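Local coordinates for enoyl-CoA hydratase, EchA3 (Mycobacterium marinum M, PDB 3R6H), which belongs to the crotonase-like enoyl-CoA hydratase/isomerase family and probably acts as a lyase in lipid metabolism, at residues A[204-207]-A[208-211]; A[129-132]-A[133-137]; A[190-193]-A[194-198]; A[113-117]-A[118-122]. One frame throughout, in Å; residues are numbered along the deposited sequence. Where two conformers were deposited one is given.

Interaction 1 of 4, residues A[204-207]-A[208-211]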
loop_
_atom_site.group_PDB
_atom_site.type_symbol
_atom_site.label_atom_id
_atom_site.label_comp_id
_atom_site.label_asym_id
_atom_site.label_seq_id
_atom_site.Cartn_x
_atom_site.Cartn_y
_atom_site.Cartn_z
ATOM N N ALA A 204 2.163 1.026 -25.236
ATOM C CA ALA A 204 2.137 0.133 -24.089
ATOM C C ALA A 204 2.157 0.895 -22.759
ATOM O O ALA A 204 1.456 0.515 -21.810
ATOM C CB ALA A 204 3.283 -0.879 -24.145
ATOM N N HIS A 205 2.912 1.981 -22.700
ATOM C CA HIS A 205 2.923 2.848 -21.520
ATOM C C HIS A 205 1.530 3.389 -21.179
ATOM O O HIS A 205 1.077 3.288 -20.047
ATOM C CB HIS A 205 3.922 4.002 -21.687
ATOM C CG HIS A 205 3.767 5.084 -20.661
ATOM N ND1 HIS A 205 4.120 4.899 -19.341
ATOM C CD2 HIS A 205 3.239 6.335 -20.738
ATOM C CE1 HIS A 205 3.833 6.004 -18.657
ATOM N NE2 HIS A 205 3.305 6.891 -19.490
ATOM N N ASN A 206 0.849 3.944 -22.181
ATOM C CA ASN A 206 -0.451 4.523 -21.986
ATOM C C ASN A 206 -1.472 3.453 -21.651
ATOM O O ASN A 206 -2.198 3.599 -20.685
ATOM C CB ASN A 206 -0.829 5.347 -23.245
ATOM C CG ASN A 206 -2.102 6.145 -23.077
ATOM O OD1 ASN A 206 -2.455 6.576 -21.971
ATOM N ND2 ASN A 206 -2.808 6.360 -24.192
ATOM N N ALA A 207 -1.495 2.346 -22.408
ATOM C CA ALA A 207 -2.447 1.274 -22.134
ATOM C C ALA A 207 -2.280 0.750 -20.696
ATOM O O ALA A 207 -3.249 0.542 -19.971
ATOM C CB ALA A 207 -2.276 0.153 -23.129
ATOM N N THR A 208 -1.034 0.644 -20.271
ATOM C CA THR A 208 -0.722 0.079 -18.961
ATOM C C THR A 208 -1.000 1.043 -17.817
ATOM O O THR A 208 -1.597 0.645 -16.802
ATOM C CB THR A 208 0.735 -0.410 -18.927
ATOM O OG1 THR A 208 0.918 -1.392 -19.942
ATOM C CG2 THR A 208 1.088 -1.008 -17.585
ATOM N N LYS A 209 -0.609 2.315 -17.968
ATOM C CA LYS A 209 -0.902 3.319 -16.945
ATOM C C LYS A 209 -2.415 3.460 -16.706
ATOM O O LYS A 209 -2.849 3.662 -15.577
ATOM C CB LYS A 209 -0.247 4.675 -17.265
ATOM C CG LYS A 209 -0.950 5.534 -18.296
ATOM C CD LYS A 209 -0.069 6.675 -18.874
ATOM C CE LYS A 209 0.299 7.724 -17.851
ATOM N NZ LYS A 209 1.342 8.662 -18.442
ATOM N N LEU A 210 -3.223 3.347 -17.767
ATOM C CA LEU A 210 -4.670 3.479 -17.628
ATOM C C LEU A 210 -5.240 2.276 -16.880
ATOM O O LEU A 210 -6.119 2.437 -16.042
ATOM C CB LEU A 210 -5.356 3.680 -18.986
ATOM C CG LEU A 210 -5.026 5.020 -19.657
ATOM C CD1 LEU A 210 -5.630 5.107 -21.083
ATOM C CD2 LEU A 210 -5.447 6.232 -18.816
ATOM N N ARG A 211 -4.695 1.092 -17.140
ATOM C CA ARG A 211 -5.102 -0.093 -16.373
ATOM C C ARG A 211 -4.734 0.050 -14.901
ATOM O O ARG A 211 -5.477 -0.433 -14.025
ATOM C CB ARG A 211 -4.484 -1.353 -16.947
ATOM C CG ARG A 211 -5.053 -1.697 -18.290
ATOM C CD ARG A 211 -4.296 -2.812 -18.961
ATOM N NE ARG A 211 -4.867 -3.013 -20.283
ATOM C CZ ARG A 211 -4.776 -4.123 -20.988
ATOM N NH1 ARG A 211 -4.140 -5.175 -20.517
ATOM N NH2 ARG A 211 -5.380 -4.191 -22.179
HETATM O O HOH W 1 -5.632 0.040 -21.195
#
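Ala204 O is gripped twice by Thr208: the hydroxyl OG1 donates to it at 2.7 Å, and the backbone N of the same threonine reaches it at 2.9 Å. The two donors approach from opposite faces of the carbonyl plane, each tilted by about 30°. OG1 can turn back to the carbonyl because it stands beside its own backbone N (chi1 -59°), while the methyl CG2 is anti to that N. One turn of helix also separates His205 from Lys209, and here the tie runs between side chains. Lys209 NZ donates to His205 NE2 at 2.8 Å, coming in at the ring edge though 28° out of the ring plane. The lysine chain bends at chi3, and its CD lies 3.4 Å from the same NE2, where the two side chains cross obliquely. NE2, as acceptor, is probably unprotonated; the imidazole's other nitrogen, ND1, bonds Gly161 O of the second subunit. NZ is gripped further by a salt bridge to Asp118 and by Tyr94 O. On another side of the helix, Asn206 OD1 rests 3.6 Å from Leu210 CD1. At the last turn Ala207 O accepts from Arg211 N at 3.2 Å and from a water, which in turn accepts a bond from Arg211 NE at 3.3 Å. The guanidinium continues to Ile139 O of the second subunit and makes a cation-pi contact with its Tyr141. Helix 202-211 is thus held on one flank to the loop ahead of strand 98-102 and to Asp118, just before strand 119-122, and on another to the second subunit.

Interaction 2 of 4, residues A[129-132]-A[133-137]. With K (potassium ion), chain B.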
loop_
_atom_site.group_PDB
_atom_site.type_symbol
_atom_site.label_atom_id
_atom_site.label_comp_id
_atom_site.label_asym_id
_atom_site.label_seq_id
_atom_site.Cartn_x
_atom_site.Cartn_y
_atom_site.Cartn_z
ATOM N N GLN A 129 2.991 18.155 1.918
ATOM C CA GLN A 129 1.971 18.153 2.957
ATOM C C GLN A 129 0.626 18.534 2.415
ATOM O O GLN A 129 0.513 19.497 1.671
ATOM C CB GLN A 129 2.336 19.168 4.035
ATOM C CG GLN A 129 1.394 19.152 5.229
ATOM C CD GLN A 129 1.534 20.364 6.133
ATOM O OE1 GLN A 129 2.075 21.403 5.744
ATOM N NE2 GLN A 129 0.980 20.252 7.338
ATOM N N ALA A 130 -0.380 17.743 2.736
ATOM C CA ALA A 130 -1.780 18.152 2.566
ATOM C C ALA A 130 -2.176 18.796 3.899
ATOM O O ALA A 130 -2.525 18.122 4.841
ATOM C CB ALA A 130 -2.659 16.925 2.254
ATOM N N ASN A 131 -2.067 20.112 3.978
ATOM C CA ASN A 131 -2.247 20.812 5.219
ATOM C C ASN A 131 -3.676 21.211 5.520
ATOM O O ASN A 131 -3.910 21.890 6.497
ATOM C CB ASN A 131 -1.357 22.062 5.249
ATOM C CG ASN A 131 -1.861 23.183 4.347
ATOM O OD1 ASN A 131 -2.472 22.936 3.308
ATOM N ND2 ASN A 131 -1.571 24.450 4.744
ATOM N N GLU A 132 -4.627 20.748 4.712
ATOM C CA GLU A 132 -6.013 21.158 4.816
ATOM C C GLU A 132 -6.573 21.067 6.231
ATOM O O GLU A 132 -7.134 22.034 6.742
ATOM C CB GLU A 132 -6.867 20.323 3.880
ATOM C CG GLU A 132 -6.825 20.694 2.400
ATOM C CD GLU A 132 -5.598 20.224 1.580
ATOM O OE1 GLU A 132 -4.621 19.714 2.143
ATOM O OE2 GLU A 132 -5.654 20.408 0.336
ATOM N N VAL A 133 -6.395 19.932 6.890
ATOM C CA VAL A 133 -7.040 19.724 8.194
ATOM C C VAL A 133 -6.454 20.688 9.233
ATOM O O VAL A 133 -7.152 21.111 10.159
ATOM C CB VAL A 133 -6.895 18.225 8.617
ATOM C CG1 VAL A 133 -7.097 17.998 10.111
ATOM C CG2 VAL A 133 -7.818 17.317 7.757
ATOM N N ALA A 134 -5.179 21.043 9.080
ATOM C CA ALA A 134 -4.512 21.957 10.008
ATOM C C ALA A 134 -5.072 23.375 9.906
ATOM O O ALA A 134 -5.020 24.126 10.887
ATOM C CB ALA A 134 -2.997 21.986 9.769
ATOM N N ILE A 135 -5.594 23.736 8.738
ATOM C CA ILE A 135 -6.200 25.058 8.522
ATOM C C ILE A 135 -7.727 25.057 8.348
ATOM O O ILE A 135 -8.316 26.048 7.879
ATOM C CB ILE A 135 -5.489 25.777 7.393
ATOM C CG1 ILE A 135 -5.803 25.172 6.030
ATOM C CG2 ILE A 135 -3.990 25.805 7.714
ATOM C CD1 ILE A 135 -5.452 26.101 4.892
ATOM N N GLY A 136 -8.359 23.951 8.707
ATOM C CA GLY A 136 -9.830 23.861 8.806
ATOM C C GLY A 136 -10.569 23.574 7.517
ATOM O O GLY A 136 -11.752 23.893 7.387
ATOM N N MET A 137 -9.895 22.958 6.563
ATOM C CA MET A 137 -10.518 22.584 5.310
ATOM C C MET A 137 -10.585 21.061 5.238
ATOM O O MET A 137 -9.621 20.376 5.575
ATOM C CB MET A 137 -9.722 23.169 4.138
ATOM C CG MET A 137 -9.481 24.679 4.268
ATOM S SD MET A 137 -8.753 25.449 2.805
ATOM C CE MET A 137 -10.040 25.069 1.632
HETATM K K K B . -8.007 21.349 -0.959
HETATM O O HOH W 2 -4.993 17.538 5.845
HETATM O O HOH W 3 -6.810 23.583 -0.505
#
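Glu132 lays its CB against Met137 CB, 4.0 Å away, where the two side chains cross before their ends part. Beyond that point the glutamate chain bends at chi2 (78°), which carries its carboxylate away from the turn toward a potassium ion. The backbone carbonyl of Glu132 faces the following residues and closes the loop. Met137 N donates to Glu132 O at 2.9 Å in a nearly straight bond (168° at the hydrogen), although the donor stands above the carbonyl plane, well off a lone pair. Inside it, Gly136 N makes a weak bond to Val133 O, and with the positive phi of Gly136 (84°) the pair forms a Schellman motif. Ile135 N adds a weak bond to Glu132 O. One residue earlier, Asn131 O receives weak bonds from Ala134 N and Ile135 N, and Ile135 CG2 lies 4.1 Å from Asn131 ND2. A water accepts from Val133 N and donates to Ala130 O, bridging the start of the turn. The loop runs from strand 128-129 toward helix 141-150, with Val133 packed on Thr208 of the third subunit. Glu132 also touches Ala108, just ahead of helix 109-114, and Phe112 within it. OE2 binds the potassium ion at 2.9 Å and a water binds it at 2.6 Å, a coordination that fixes the carboxylate where, consistent with other crotonase-family enzymes, an active-site glutamate may stand.

Interaction 3 of 4, residues A[190-193]-A[194-198]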
loop_
_atom_site.group_PDB
_atom_site.type_symbol
_atom_site.label_atom_id
_atom_site.label_comp_id
_atom_site.label_asym_id
_atom_site.label_seq_id
_atom_site.Cartn_x
_atom_site.Cartn_y
_atom_site.Cartn_z
ATOM N N ALA A 190 15.012 15.464 -13.558
ATOM C CA ALA A 190 13.658 15.253 -14.085
ATOM C C ALA A 190 13.656 15.216 -15.617
ATOM O O ALA A 190 13.002 14.353 -16.239
ATOM C CB ALA A 190 12.698 16.341 -13.548
ATOM N N GLU A 191 14.423 16.118 -16.227
ATOM C CA GLU A 191 14.546 16.155 -17.695
ATOM C C GLU A 191 15.257 14.902 -18.227
ATOM O O GLU A 191 14.813 14.318 -19.222
ATOM C CB GLU A 191 15.264 17.456 -18.138
ATOM C CG GLU A 191 14.442 18.677 -17.877
ATOM C CD GLU A 191 15.191 20.009 -17.996
ATOM O OE1 GLU A 191 16.429 20.000 -17.978
ATOM O OE2 GLU A 191 14.526 21.053 -18.026
ATOM N N GLU A 192 16.319 14.445 -17.542
ATOM C CA GLU A 192 16.996 13.212 -17.902
ATOM C C GLU A 192 16.045 12.029 -17.830
ATOM O O GLU A 192 16.002 11.177 -18.724
ATOM C CB GLU A 192 18.198 12.962 -16.983
ATOM C CG GLU A 192 19.120 11.805 -17.423
ATOM C CD GLU A 192 20.231 11.474 -16.401
ATOM O OE1 GLU A 192 19.968 11.288 -15.166
ATOM O OE2 GLU A 192 21.401 11.374 -16.848
ATOM N N ALA A 193 15.288 11.953 -16.737
ATOM C CA ALA A 193 14.361 10.827 -16.569
ATOM C C ALA A 193 13.293 10.816 -17.653
ATOM O O ALA A 193 12.920 9.752 -18.138
ATOM C CB ALA A 193 13.703 10.861 -15.164
ATOM N N ALA A 194 12.777 11.987 -17.977
ATOM C CA ALA A 194 11.766 12.151 -19.009
ATOM C C ALA A 194 12.311 11.681 -20.350
ATOM O O ALA A 194 11.638 10.959 -21.076
ATOM C CB ALA A 194 11.316 13.637 -19.109
ATOM N N ARG A 195 13.564 12.027 -20.655
ATOM C CA ARG A 195 14.185 11.504 -21.898
ATOM C C ARG A 195 14.282 9.986 -21.910
ATOM O O ARG A 195 14.010 9.348 -22.911
ATOM C CB ARG A 195 15.589 12.089 -22.116
ATOM C CG ARG A 195 15.572 13.546 -22.417
ATOM C CD ARG A 195 16.982 14.108 -22.680
ATOM N NE ARG A 195 17.070 15.490 -22.190
ATOM C CZ ARG A 195 16.550 16.548 -22.808
ATOM N NH1 ARG A 195 16.682 17.762 -22.268
ATOM N NH2 ARG A 195 15.894 16.412 -23.955
ATOM N N GLU A 196 14.664 9.405 -20.783
ATOM C CA GLU A 196 14.699 7.951 -20.633
ATOM C C GLU A 196 13.305 7.345 -20.870
ATOM O O GLU A 196 13.165 6.380 -21.615
ATOM C CB GLU A 196 15.236 7.564 -19.228
ATOM C CG GLU A 196 16.714 7.888 -19.041
ATOM C CD GLU A 196 17.188 8.031 -17.567
ATOM O OE1 GLU A 196 16.403 7.885 -16.627
ATOM O OE2 GLU A 196 18.385 8.301 -17.367
ATOM N N PHE A 197 12.282 7.934 -20.262
ATOM C CA PHE A 197 10.905 7.387 -20.332
ATOM C C PHE A 197 10.307 7.560 -21.717
ATOM O O PHE A 197 9.474 6.752 -22.132
ATOM C CB PHE A 197 9.978 8.009 -19.273
ATOM C CG PHE A 197 10.431 7.789 -17.853
ATOM C CD1 PHE A 197 10.991 6.585 -17.463
ATOM C CD2 PHE A 197 10.278 8.805 -16.888
ATOM C CE1 PHE A 197 11.422 6.387 -16.154
ATOM C CE2 PHE A 197 10.699 8.596 -15.571
ATOM C CZ PHE A 197 11.268 7.390 -15.219
ATOM N N ALA A 198 10.752 8.591 -22.450
ATOM C CA ALA A 198 10.306 8.764 -23.860
ATOM C C ALA A 198 10.748 7.598 -24.737
ATOM O O ALA A 198 10.189 7.378 -25.839
ATOM C CB ALA A 198 10.824 10.092 -24.417
#
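With CG beside its own backbone N (chi1 -60°), Phe197 swings its ring back along the helix over the carbonyl of Ala193. The oxygen sits 3.0 Å above the ring plane, offset toward the rim, and its nearest ring atom is CD2, 3.1 Å from Ala193 O. That same oxygen accepts the helical bond from Phe197 N at 2.9 Å, so one residue both bonds and covers it. The ring also meets the methyl of Ala193, whose CB is 3.8 Å from CE2. His119 stacks edge-to-face with this phenylalanine, and Leu162 of the second subunit packs against it as well. All of this belongs to helix 186-198, which lies against the main sheet of the crotonase-like fold: Ala190 and Ala194 put their small side chains on strand 98-102, and Ala194 also reaches strands 15-20 and 50-54. On another side of the helix Glu192 and Glu196 run past one another at a slant. Their carboxylate planes are 23° apart, and Glu192 OE1 stands 4.0 Å from Glu196 OE2. Two like charges this close should repel, but Arg189, earlier on the same helix, forms salt bridges with both and probably offsets much of the cost. Arg195 lays its aliphatic part back over the preceding turn, CG being 3.4 Å from Glu191 O. The chain bends at chi3, and NH2 goes on to bond Asp12 O.

Interaction 4 of 4, residues A[113-117]-A[118-122]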
loop_
_atom_site.group_PDB
_atom_site.type_symbol
_atom_site.label_atom_id
_atom_site.label_comp_id
_atom_site.label_asym_id
_atom_site.label_seq_id
_atom_site.Cartn_x
_atom_site.Cartn_y
_atom_site.Cartn_z
ATOM N N LEU A 113 -1.035 17.930 -7.216
ATOM C CA LEU A 113 -0.399 18.079 -8.522
ATOM C C LEU A 113 0.879 17.209 -8.611
ATOM O O LEU A 113 1.081 16.511 -9.619
ATOM C CB LEU A 113 -0.105 19.571 -8.817
ATOM C CG LEU A 113 0.486 19.876 -10.188
ATOM C CD1 LEU A 113 -0.514 19.450 -11.230
ATOM C CD2 LEU A 113 0.814 21.388 -10.342
ATOM N N LEU A 114 1.712 17.255 -7.565
ATOM C CA LEU A 114 2.935 16.451 -7.482
ATOM C C LEU A 114 2.590 14.956 -7.682
ATOM O O LEU A 114 3.261 14.248 -8.426
ATOM C CB LEU A 114 3.620 16.675 -6.114
ATOM C CG LEU A 114 4.726 15.707 -5.733
ATOM C CD1 LEU A 114 5.903 15.877 -6.718
ATOM C CD2 LEU A 114 5.109 15.967 -4.252
ATOM N N CYS A 115 1.506 14.506 -7.039
ATOM C CA CYS A 115 1.042 13.115 -7.132
ATOM C C CYS A 115 0.338 12.759 -8.461
ATOM O O CYS A 115 -0.126 11.613 -8.642
ATOM C CB CYS A 115 0.087 12.835 -5.993
ATOM S SG CYS A 115 0.904 12.670 -4.391
ATOM N N SER A 116 0.278 13.715 -9.394
ATOM C CA SER A 116 -0.420 13.523 -10.655
ATOM C C SER A 116 0.496 13.136 -11.822
ATOM O O SER A 116 -0.005 12.928 -12.910
ATOM C CB SER A 116 -1.251 14.778 -11.029
ATOM O OG SER A 116 -2.151 15.131 -9.973
ATOM N N GLY A 117 1.811 13.000 -11.574
ATOM C CA GLY A 117 2.760 12.558 -12.602
ATOM C C GLY A 117 3.243 11.136 -12.406
ATOM O O GLY A 117 3.080 10.528 -11.320
ATOM N N ASP A 118 3.941 10.611 -13.412
ATOM C CA ASP A 118 4.410 9.218 -13.368
ATOM C C ASP A 118 5.656 9.004 -12.501
ATOM O O ASP A 118 5.819 7.928 -11.904
ATOM C CB ASP A 118 4.685 8.721 -14.782
ATOM C CG ASP A 118 3.427 8.695 -15.629
ATOM O OD1 ASP A 118 2.590 7.801 -15.423
ATOM O OD2 ASP A 118 3.237 9.633 -16.451
ATOM N N HIS A 119 6.524 10.012 -12.484
ATOM C CA HIS A 119 7.791 9.941 -11.766
ATOM C C HIS A 119 7.989 11.311 -11.126
ATOM O O HIS A 119 7.862 12.358 -11.798
ATOM C CB HIS A 119 8.968 9.610 -12.696
ATOM C CG HIS A 119 10.264 9.403 -11.973
ATOM N ND1 HIS A 119 10.472 8.336 -11.135
ATOM C CD2 HIS A 119 11.419 10.119 -11.963
ATOM C CE1 HIS A 119 11.698 8.393 -10.638
ATOM N NE2 HIS A 119 12.289 9.482 -11.104
ATOM N N ARG A 120 8.292 11.290 -9.831
ATOM C CA ARG A 120 8.362 12.498 -9.019
ATOM C C ARG A 120 9.716 12.638 -8.343
ATOM O O ARG A 120 10.092 11.796 -7.535
ATOM C CB ARG A 120 7.254 12.445 -7.988
ATOM C CG ARG A 120 5.878 12.370 -8.535
ATOM C CD ARG A 120 4.907 11.838 -7.521
ATOM N NE ARG A 120 5.224 10.470 -7.141
ATOM C CZ ARG A 120 4.560 9.792 -6.210
ATOM N NH1 ARG A 120 3.564 10.386 -5.534
ATOM N NH2 ARG A 120 4.897 8.551 -5.921
ATOM N N VAL A 121 10.448 13.702 -8.689
ATOM C CA VAL A 121 11.810 13.971 -8.210
ATOM C C VAL A 121 11.775 15.186 -7.262
ATOM O O VAL A 121 11.241 16.252 -7.623
ATOM C CB VAL A 121 12.767 14.275 -9.373
ATOM C CG1 VAL A 121 14.179 14.474 -8.856
ATOM C CG2 VAL A 121 12.746 13.145 -10.439
ATOM N N ALA A 122 12.368 15.032 -6.086
ATOM C CA ALA A 122 12.492 16.099 -5.089
ATOM C C ALA A 122 13.821 16.049 -4.381
ATOM O O ALA A 122 14.541 15.053 -4.429
ATOM C CB ALA A 122 11.346 16.028 -4.034
#
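Arg120 and Leu114 set their side chains at about a right angle, the leucine methyl CD1 lying 3.9 Å from both CB and CG of the arginine. With CG anti to its backbone N (chi1 167°), Leu114 directs that methyl at the root of the arginine chain. Further along, Arg120 CD passes 3.1 Å from Leu114 O, a close approach of a carbon to a carbonyl. A bend at chi3 (-63°) then turns the guanidinium so that its edge faces Cys115. The sulfur lies in the plane of the group, with SG 3.7 Å from NH1. Ser116 N bonds Leu113 O at 2.9 Å as helix 109-114 ends; a type I turn from Leu114 to Gly117 follows, and Asp118 leads the chain into strand 119-122 of the main sheet. The guanidinium finds its polar partners outside this helix-to-strand connection: Asp178 forms a salt bridge at NE, Gly175 O accepts from NH1, and Ser154 of the second subunit bonds NH2. The salt bridge with Asp178 probably offsets the cost of burying the arginine charge, while the Leu114 methyl and carbonyl and the Cys115 sulfur line its flank.

Along the chain the order is interaction 4, 2, 3, 1. Interaction 4 lies nearest the middle, about 6 Å from the chain's centre, where helix 109-114 gives way to strand 119-122. Interactions 3 and 1 follow on successive helices, 186-198 and 202-211, with centres about 17 Å apart, and each touches interaction 4: Phe197 through His119, Lys209 through Asp118. The region 118-119 thus connects the main sheet with both helices. Interaction 2 lies across the chain's centre from them, its centre about 33 Å from those of 1 and 3. Assembly reunites the ends, since Val133 meets Thr208 of a neighbouring subunit in the three-chain assembly.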